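Local coordinates for alpha-toxin (PDB 2VK9), which belongs to the large clostridial toxins and comprises a catalytic domain of the GT-A glycosyltransferase class preceded by an N-terminal helical domain, at residues 2-6 with 78-82; 396-401 with 483-487. One frame throughout, in Å; residues are numbered along the deposited sequence.

Contact 1 of 2, residues 2-6 with 78-82; sequences LITRE and SLYSE
Leu2 and Ile3, in the extended chain at the start of the modelled protein, run alongside one turn of helix 69-90, with CA of Leu2 6.6 Å from CA of Glu82 and CA of Ile3 6.5 Å from CA of Ser78. Ile3 carries most of the apolar contact, and its two branches do different work. With CG1 beside the backbone N and CG2 anti to it (chi1 -56°), the longer arm reaches between the side chains of Leu79 and Glu82. Its end, CD1, meets CD2 of Leu79 at 3.7 Å, a methyl-to-methyl touch between two chains that approach at a slant, whereas CG1 lies 3.9 Å from CG of Glu82, whose stem passes at about a right angle. The short branch faces Ser78, CG2 of Ile3 standing 4.1 Å from OG of Ser78, which is hydrogen-bonded to the carbonyl O of Phe75, about one turn back.

Glu82 is bent at its second torsion (chi2 76°), which brings the carboxylate over to Leu2. There OE2 comes 3.4 Å from CD2 of Leu2, an approach of oxygen to methyl without polar pairing. OE1 of Glu82 stays 3.7 Å from the backbone N of Ile3, so Glu82 meets the 2-6 segment by van der Waals contact alone, without a hydrogen bond between them. Helices 21-35 and 42-62 complete the surroundings: Leu30, Phe33 and Leu49 also pack on Ile3, while Leu52 lies against Leu79. A buried isoleucine from the N-terminal chain thus fills a place among three helices, an arrangement characteristic of a small helical bundle, here the N-terminal helical domain of a large clostridial toxin.

Contact 2 of 2, residues 396-401 with 483-487; sequences LTLNNL and ATCDT
Thr397 and Asn400, one turn apart on helix 396-422, both bring a polar side-chain atom to the hydroxyl of Thr487. The Asn400 side chain comes in obliquely, with OG1 of Thr487 in its amide plane (6° out of it) and 2.7 Å from its ND2, although the bond is bent, 139° at the hydrogen. The two threonines instead cross at about a right angle, bringing OG1 of Thr397 to 3.0 Å from OG1 of Thr487. OG1 of Thr487 also lies 3.1 Å from the carbonyl O of Ala483, a turn earlier, and OG1 of Thr397 has a further partner in the carbonyl of Leu368. A polar cluster round a buried threonine hydroxyl thus sits in this helix-helix interface of the toxin's catalytic region, where the axes of the two short segments approach to 8.4 Å, their N-to-C directions 127° apart.

Apolar contacts flank it. CB of Ala483 presses 3.6 Å from CA of Leu401, a close backbone approach made possible by the small methyl, and the side chains of Leu396 and Thr487 run past each other in opposite directions, CD2 of Leu396 meeting CG2 of Thr487. Nearby, the Asp486 carboxylate and Asn400 amide planes stand nearly perpendicular, the acid's oxygens taken by the backbone nitrogens of Asn493 and Thr494 and by Gln404.

From the N terminus, contact 1 closes first: the chain leaves 2-6, passes through helices 21-35 and 42-62, and returns along helix 69-90, so the loop it closes is almost wholly the N-terminal helical domain. The chain then builds the mixed sheet and its helices before contact 2 opens at 396-401 and closes a second loop at 483-487. The two loops follow in series, neither enclosing nor crossing the other. The centres of contacts 1 and 2 are about 21 Å apart, and the nearest atoms of contacts 1 and 2 about 7 Å. Helix 477-488 and the residues just after it link the two regions: Tyr488, His489 and Phe490 meet Tyr80 of helix 69-90, while the carbonyl of Thr487 is bonded to Tyr46 of helix 42-62.

Contact 1 of 2, residues 2-6 with 78-82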
ATOM      1  N   LEU A   2       9.343   9.366 -32.782  1.00 51.44           N
ATOM      2  CA  LEU A   2       8.451   8.179 -32.863  1.00 51.23           C
ATOM      3  C   LEU A   2       9.288   6.900 -32.722  1.00 51.12           C
ATOM      4  O   LEU A   2      10.462   6.950 -32.309  1.00 51.04           O
ATOM      5  CB  LEU A   2       7.694   8.190 -34.200  1.00 51.17           C
ATOM      6  CG  LEU A   2       6.205   7.778 -34.214  1.00 51.70           C
ATOM      7  CD1 LEU A   2       5.568   8.056 -35.582  1.00 52.52           C
ATOM      8  CD2 LEU A   2       5.993   6.319 -33.838  1.00 51.76           C
ATOM      9  N   ILE A   3       8.664   5.764 -33.049  1.00 50.73           N
ATOM     10  CA  ILE A   3       9.338   4.477 -33.195  1.00 50.10           C
ATOM     11  C   ILE A   3      10.049   4.473 -34.550  1.00 50.12           C
ATOM     12  O   ILE A   3       9.713   5.270 -35.443  1.00 50.14           O
ATOM     13  CB  ILE A   3       8.332   3.299 -33.160  1.00 49.84           C
ATOM     14  CG1 ILE A   3       7.501   3.311 -31.884  1.00 48.79           C
ATOM     15  CG2 ILE A   3       9.057   1.975 -33.178  1.00 50.45           C
ATOM     16  CD1 ILE A   3       6.616   2.093 -31.787  1.00 47.49           C
ATOM     17  N   THR A   4      11.021   3.571 -34.703  1.00 49.90           N
ATOM     18  CA  THR A   4      11.811   3.468 -35.928  1.00 49.66           C
ATOM     19  C   THR A   4      10.991   3.059 -37.155  1.00 49.44           C
ATOM     20  O   THR A   4       9.891   2.522 -37.029  1.00 49.36           O
ATOM     21  CB  THR A   4      13.002   2.515 -35.732  1.00 49.74           C
ATOM     22  OG1 THR A   4      12.506   1.216 -35.411  1.00 50.17           O
ATOM     23  CG2 THR A   4      13.956   3.002 -34.632  1.00 49.46           C
ATOM     24  N   ARG A   5      11.538   3.326 -38.337  1.00 49.30           N
ATOM     25  CA  ARG A   5      10.872   3.028 -39.601  1.00 49.37           C
ATOM     26  C   ARG A   5      11.008   1.536 -39.954  1.00 48.84           C
ATOM     27  O   ARG A   5      11.944   0.888 -39.501  1.00 48.89           O
ATOM     28  CB  ARG A   5      11.441   3.980 -40.660  1.00 49.64           C
ATOM     29  CG  ARG A   5      11.782   3.430 -42.031  1.00 52.12           C
ATOM     30  CD  ARG A   5      12.985   4.215 -42.592  1.00 55.82           C
ATOM     31  NE  ARG A   5      13.073   4.188 -44.058  1.00 58.48           N
ATOM     32  CZ  ARG A   5      14.217   4.276 -44.740  1.00 59.73           C
ATOM     33  NH1 ARG A   5      15.372   4.384 -44.090  1.00 60.31           N
ATOM     34  NH2 ARG A   5      14.210   4.240 -46.073  1.00 60.03           N
ATOM     35  N   GLU A   6      10.061   0.989 -40.721  1.00 48.55           N
ATOM     36  CA  GLU A   6      10.057  -0.445 -41.081  1.00 48.30           C
ATOM     37  C   GLU A   6      11.307  -0.887 -41.836  1.00 48.31           C
ATOM     38  O   GLU A   6      11.827  -1.971 -41.601  1.00 48.18           O
ATOM     39  CB  GLU A   6       8.816  -0.826 -41.902  1.00 48.27           C
ATOM     40  CG  GLU A   6       8.691  -2.336 -42.163  1.00 48.22           C
ATOM     41  CD  GLU A   6       7.892  -2.697 -43.412  1.00 48.87           C
ATOM     42  OE1 GLU A   6       7.593  -1.810 -44.234  1.00 49.95           O
ATOM     43  OE2 GLU A   6       7.569  -3.891 -43.588  1.00 49.42           O
ATOM     44  N   SER A  78      12.353   0.435 -27.410  1.00 37.27           N
ATOM     45  CA  SER A  78      11.871   1.711 -27.944  1.00 37.37           C
ATOM     46  C   SER A  78      10.360   1.847 -27.807  1.00 37.32           C
ATOM     47  O   SER A  78       9.829   2.956 -27.857  1.00 37.37           O
ATOM     48  CB  SER A  78      12.319   1.929 -29.398  1.00 37.41           C
ATOM     49  OG  SER A  78      11.779   0.956 -30.279  1.00 37.56           O
ATOM     50  N   LEU A  79       9.677   0.716 -27.641  1.00 37.15           N
ATOM     51  CA  LEU A  79       8.264   0.715 -27.285  1.00 36.98           C
ATOM     52  C   LEU A  79       8.061   1.356 -25.907  1.00 37.20           C
ATOM     53  O   LEU A  79       7.070   2.045 -25.677  1.00 37.06           O
ATOM     54  CB  LEU A  79       7.713  -0.708 -27.288  1.00 36.64           C
ATOM     55  CG  LEU A  79       7.907  -1.578 -28.526  1.00 36.22           C
ATOM     56  CD1 LEU A  79       7.400  -2.987 -28.245  1.00 35.81           C
ATOM     57  CD2 LEU A  79       7.218  -0.991 -29.749  1.00 35.50           C
ATOM     58  N   TYR A  80       9.011   1.120 -25.003  1.00 37.51           N
ATOM     59  CA  TYR A  80       8.996   1.699 -23.670  1.00 37.99           C
ATOM     60  C   TYR A  80       9.215   3.203 -23.745  1.00 38.96           C
ATOM     61  O   TYR A  80       8.547   3.976 -23.061  1.00 39.23           O
ATOM     62  CB  TYR A  80      10.091   1.081 -22.800  1.00 37.47           C
ATOM     63  CG  TYR A  80      10.017  -0.422 -22.617  1.00 36.95           C
ATOM     64  CD1 TYR A  80       8.794  -1.091 -22.628  1.00 36.60           C
ATOM     65  CD2 TYR A  80      11.174  -1.171 -22.391  1.00 35.77           C
ATOM     66  CE1 TYR A  80       8.728  -2.458 -22.449  1.00 35.87           C
ATOM     67  CE2 TYR A  80      11.112  -2.536 -22.201  1.00 35.18           C
ATOM     68  CZ  TYR A  80       9.886  -3.172 -22.234  1.00 35.80           C
ATOM     69  OH  TYR A  80       9.802  -4.527 -22.051  1.00 36.50           O
ATOM     70  N   SER A  81      10.168   3.613 -24.575  1.00 40.03           N
ATOM     71  CA  SER A  81      10.452   5.029 -24.769  1.00 40.95           C
ATOM     72  C   SER A  81       9.277   5.715 -25.428  1.00 41.13           C
ATOM     73  O   SER A  81       9.045   6.901 -25.211  1.00 41.49           O
ATOM     74  CB  SER A  81      11.708   5.219 -25.615  1.00 41.07           C
ATOM     75  OG  SER A  81      12.863   4.939 -24.841  1.00 42.67           O
ATOM     76  N   GLU A  82       8.543   4.962 -26.236  1.00 41.40           N
ATOM     77  CA  GLU A  82       7.366   5.483 -26.893  1.00 41.92           C
ATOM     78  C   GLU A  82       6.226   5.562 -25.890  1.00 41.87           C
ATOM     79  O   GLU A  82       5.418   6.484 -25.945  1.00 41.98           O
ATOM     80  CB  GLU A  82       6.988   4.616 -28.096  1.00 42.08           C
ATOM     81  CG  GLU A  82       5.812   5.143 -28.911  1.00 43.93           C
ATOM     82  CD  GLU A  82       6.164   6.324 -29.816  1.00 46.89           C
ATOM     83  OE1 GLU A  82       7.324   6.812 -29.792  1.00 47.79           O
ATOM     84  OE2 GLU A  82       5.265   6.758 -30.573  1.00 48.61           O
TER

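Contact 2 of 2, residues 396-401 with 483-487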
ATOM      1  N   LEU A 396      -5.853   3.120 -16.520  1.00 26.18           N
ATOM      2  CA  LEU A 396      -5.346   1.809 -16.911  1.00 26.28           C
ATOM      3  C   LEU A 396      -4.524   1.142 -15.804  1.00 26.19           C
ATOM      4  O   LEU A 396      -4.755  -0.027 -15.484  1.00 26.43           O
ATOM      5  CB  LEU A 396      -4.524   1.921 -18.196  1.00 26.49           C
ATOM      6  CG  LEU A 396      -3.868   0.634 -18.719  1.00 27.30           C
ATOM      7  CD1 LEU A 396      -4.888  -0.291 -19.397  1.00 28.60           C
ATOM      8  CD2 LEU A 396      -2.736   0.973 -19.665  1.00 26.60           C
ATOM      9  N   THR A 397      -3.571   1.873 -15.226  1.00 25.79           N
ATOM     10  CA  THR A 397      -2.772   1.333 -14.121  1.00 25.71           C
ATOM     11  C   THR A 397      -3.643   0.957 -12.912  1.00 25.82           C
ATOM     12  O   THR A 397      -3.338  -0.001 -12.206  1.00 25.80           O
ATOM     13  CB  THR A 397      -1.637   2.291 -13.697  1.00 25.58           C
ATOM     14  OG1 THR A 397      -0.789   2.549 -14.816  1.00 25.45           O
ATOM     15  CG2 THR A 397      -0.793   1.680 -12.607  1.00 25.36           C
ATOM     16  N   LEU A 398      -4.722   1.708 -12.685  1.00 25.93           N
ATOM     17  CA  LEU A 398      -5.650   1.397 -11.612  1.00 25.90           C
ATOM     18  C   LEU A 398      -6.349   0.068 -11.866  1.00 26.69           C
ATOM     19  O   LEU A 398      -6.495  -0.746 -10.951  1.00 26.68           O
ATOM     20  CB  LEU A 398      -6.679   2.510 -11.426  1.00 25.92           C
ATOM     21  CG  LEU A 398      -7.575   2.410 -10.176  1.00 24.97           C
ATOM     22  CD1 LEU A 398      -6.809   2.757  -8.932  1.00 23.72           C
ATOM     23  CD2 LEU A 398      -8.792   3.308 -10.299  1.00 25.35           C
ATOM     24  N   ASN A 399      -6.780  -0.162 -13.105  1.00 27.27           N
ATOM     25  CA  ASN A 399      -7.361  -1.457 -13.448  1.00 27.81           C
ATOM     26  C   ASN A 399      -6.363  -2.587 -13.274  1.00 27.45           C
ATOM     27  O   ASN A 399      -6.746  -3.676 -12.847  1.00 27.76           O
ATOM     28  CB  ASN A 399      -7.969  -1.462 -14.850  1.00 28.32           C
ATOM     29  CG  ASN A 399      -9.327  -0.751 -14.903  1.00 31.16           C
ATOM     30  OD1 ASN A 399      -9.602   0.014 -15.836  1.00 34.24           O
ATOM     31  ND2 ASN A 399     -10.181  -0.993 -13.892  1.00 32.98           N
ATOM     32  N   ASN A 400      -5.094  -2.314 -13.572  1.00 26.71           N
ATOM     33  CA  ASN A 400      -4.031  -3.272 -13.331  1.00 26.47           C
ATOM     34  C   ASN A 400      -3.792  -3.521 -11.852  1.00 26.46           C
ATOM     35  O   ASN A 400      -3.484  -4.646 -11.453  1.00 26.69           O
ATOM     36  CB  ASN A 400      -2.729  -2.815 -13.973  1.00 26.65           C
ATOM     37  CG  ASN A 400      -2.748  -2.923 -15.477  1.00 26.81           C
ATOM     38  OD1 ASN A 400      -3.528  -3.692 -16.067  1.00 26.02           O
ATOM     39  ND2 ASN A 400      -1.877  -2.148 -16.118  1.00 26.89           N
ATOM     40  N   LEU A 401      -3.927  -2.465 -11.051  1.00 26.35           N
ATOM     41  CA  LEU A 401      -3.854  -2.561  -9.596  1.00 25.81           C
ATOM     42  C   LEU A 401      -4.946  -3.456  -9.016  1.00 25.99           C
ATOM     43  O   LEU A 401      -4.657  -4.314  -8.186  1.00 26.11           O
ATOM     44  CB  LEU A 401      -3.917  -1.177  -8.967  1.00 25.69           C
ATOM     45  CG  LEU A 401      -3.632  -1.053  -7.470  1.00 25.50           C
ATOM     46  CD1 LEU A 401      -2.220  -1.501  -7.149  1.00 24.85           C
ATOM     47  CD2 LEU A 401      -3.851   0.388  -7.038  1.00 25.18           C
ATOM     48  N   ALA A 483       1.751  -3.554 -10.494  1.00 34.97           N
ATOM     49  CA  ALA A 483       0.688  -2.998 -11.337  1.00 35.31           C
ATOM     50  C   ALA A 483       1.272  -1.947 -12.279  1.00 35.52           C
ATOM     51  O   ALA A 483       0.819  -1.767 -13.405  1.00 35.24           O
ATOM     52  CB  ALA A 483      -0.411  -2.404 -10.484  1.00 35.36           C
ATOM     53  N   THR A 484       2.294  -1.264 -11.785  1.00 36.24           N
ATOM     54  CA  THR A 484       3.067  -0.301 -12.547  1.00 37.03           C
ATOM     55  C   THR A 484       3.918  -1.006 -13.606  1.00 37.37           C
ATOM     56  O   THR A 484       4.032  -0.541 -14.739  1.00 37.29           O
ATOM     57  CB  THR A 484       3.947   0.477 -11.581  1.00 36.73           C
ATOM     58  OG1 THR A 484       3.106   1.291 -10.768  1.00 38.42           O
ATOM     59  CG2 THR A 484       4.862   1.374 -12.293  1.00 37.67           C
ATOM     60  N   CYS A 485       4.504  -2.134 -13.217  1.00 38.18           N
ATOM     61  CA  CYS A 485       5.284  -2.967 -14.107  1.00 38.35           C
ATOM     62  C   CYS A 485       4.414  -3.585 -15.203  1.00 38.45           C
ATOM     63  O   CYS A 485       4.833  -3.676 -16.344  1.00 38.30           O
ATOM     64  CB  CYS A 485       5.976  -4.055 -13.296  1.00 38.46           C
ATOM     65  SG  CYS A 485       7.199  -5.000 -14.208  1.00 39.41           S
ATOM     66  N   ASP A 486       3.210  -4.011 -14.832  1.00 38.97           N
ATOM     67  CA  ASP A 486       2.181  -4.461 -15.773  1.00 39.70           C
ATOM     68  C   ASP A 486       2.000  -3.440 -16.895  1.00 39.47           C
ATOM     69  O   ASP A 486       2.045  -3.781 -18.071  1.00 39.82           O
ATOM     70  CB  ASP A 486       0.815  -4.600 -15.056  1.00 40.31           C
ATOM     71  CG  ASP A 486       0.593  -5.959 -14.388  1.00 42.07           C
ATOM     72  OD1 ASP A 486       1.465  -6.854 -14.484  1.00 44.52           O
ATOM     73  OD2 ASP A 486      -0.495  -6.134 -13.769  1.00 43.73           O
ATOM     74  N   THR A 487       1.780  -2.188 -16.511  1.00 39.18           N
ATOM     75  CA  THR A 487       1.431  -1.141 -17.450  1.00 39.27           C
ATOM     76  C   THR A 487       2.598  -0.835 -18.386  1.00 39.28           C
ATOM     77  O   THR A 487       2.431  -0.788 -19.607  1.00 39.36           O
ATOM     78  CB  THR A 487       0.980   0.148 -16.708  1.00 39.22           C
ATOM     79  OG1 THR A 487      -0.163  -0.138 -15.896  1.00 39.28           O
ATOM     80  CG2 THR A 487       0.619   1.252 -17.691  1.00 39.08           C
TER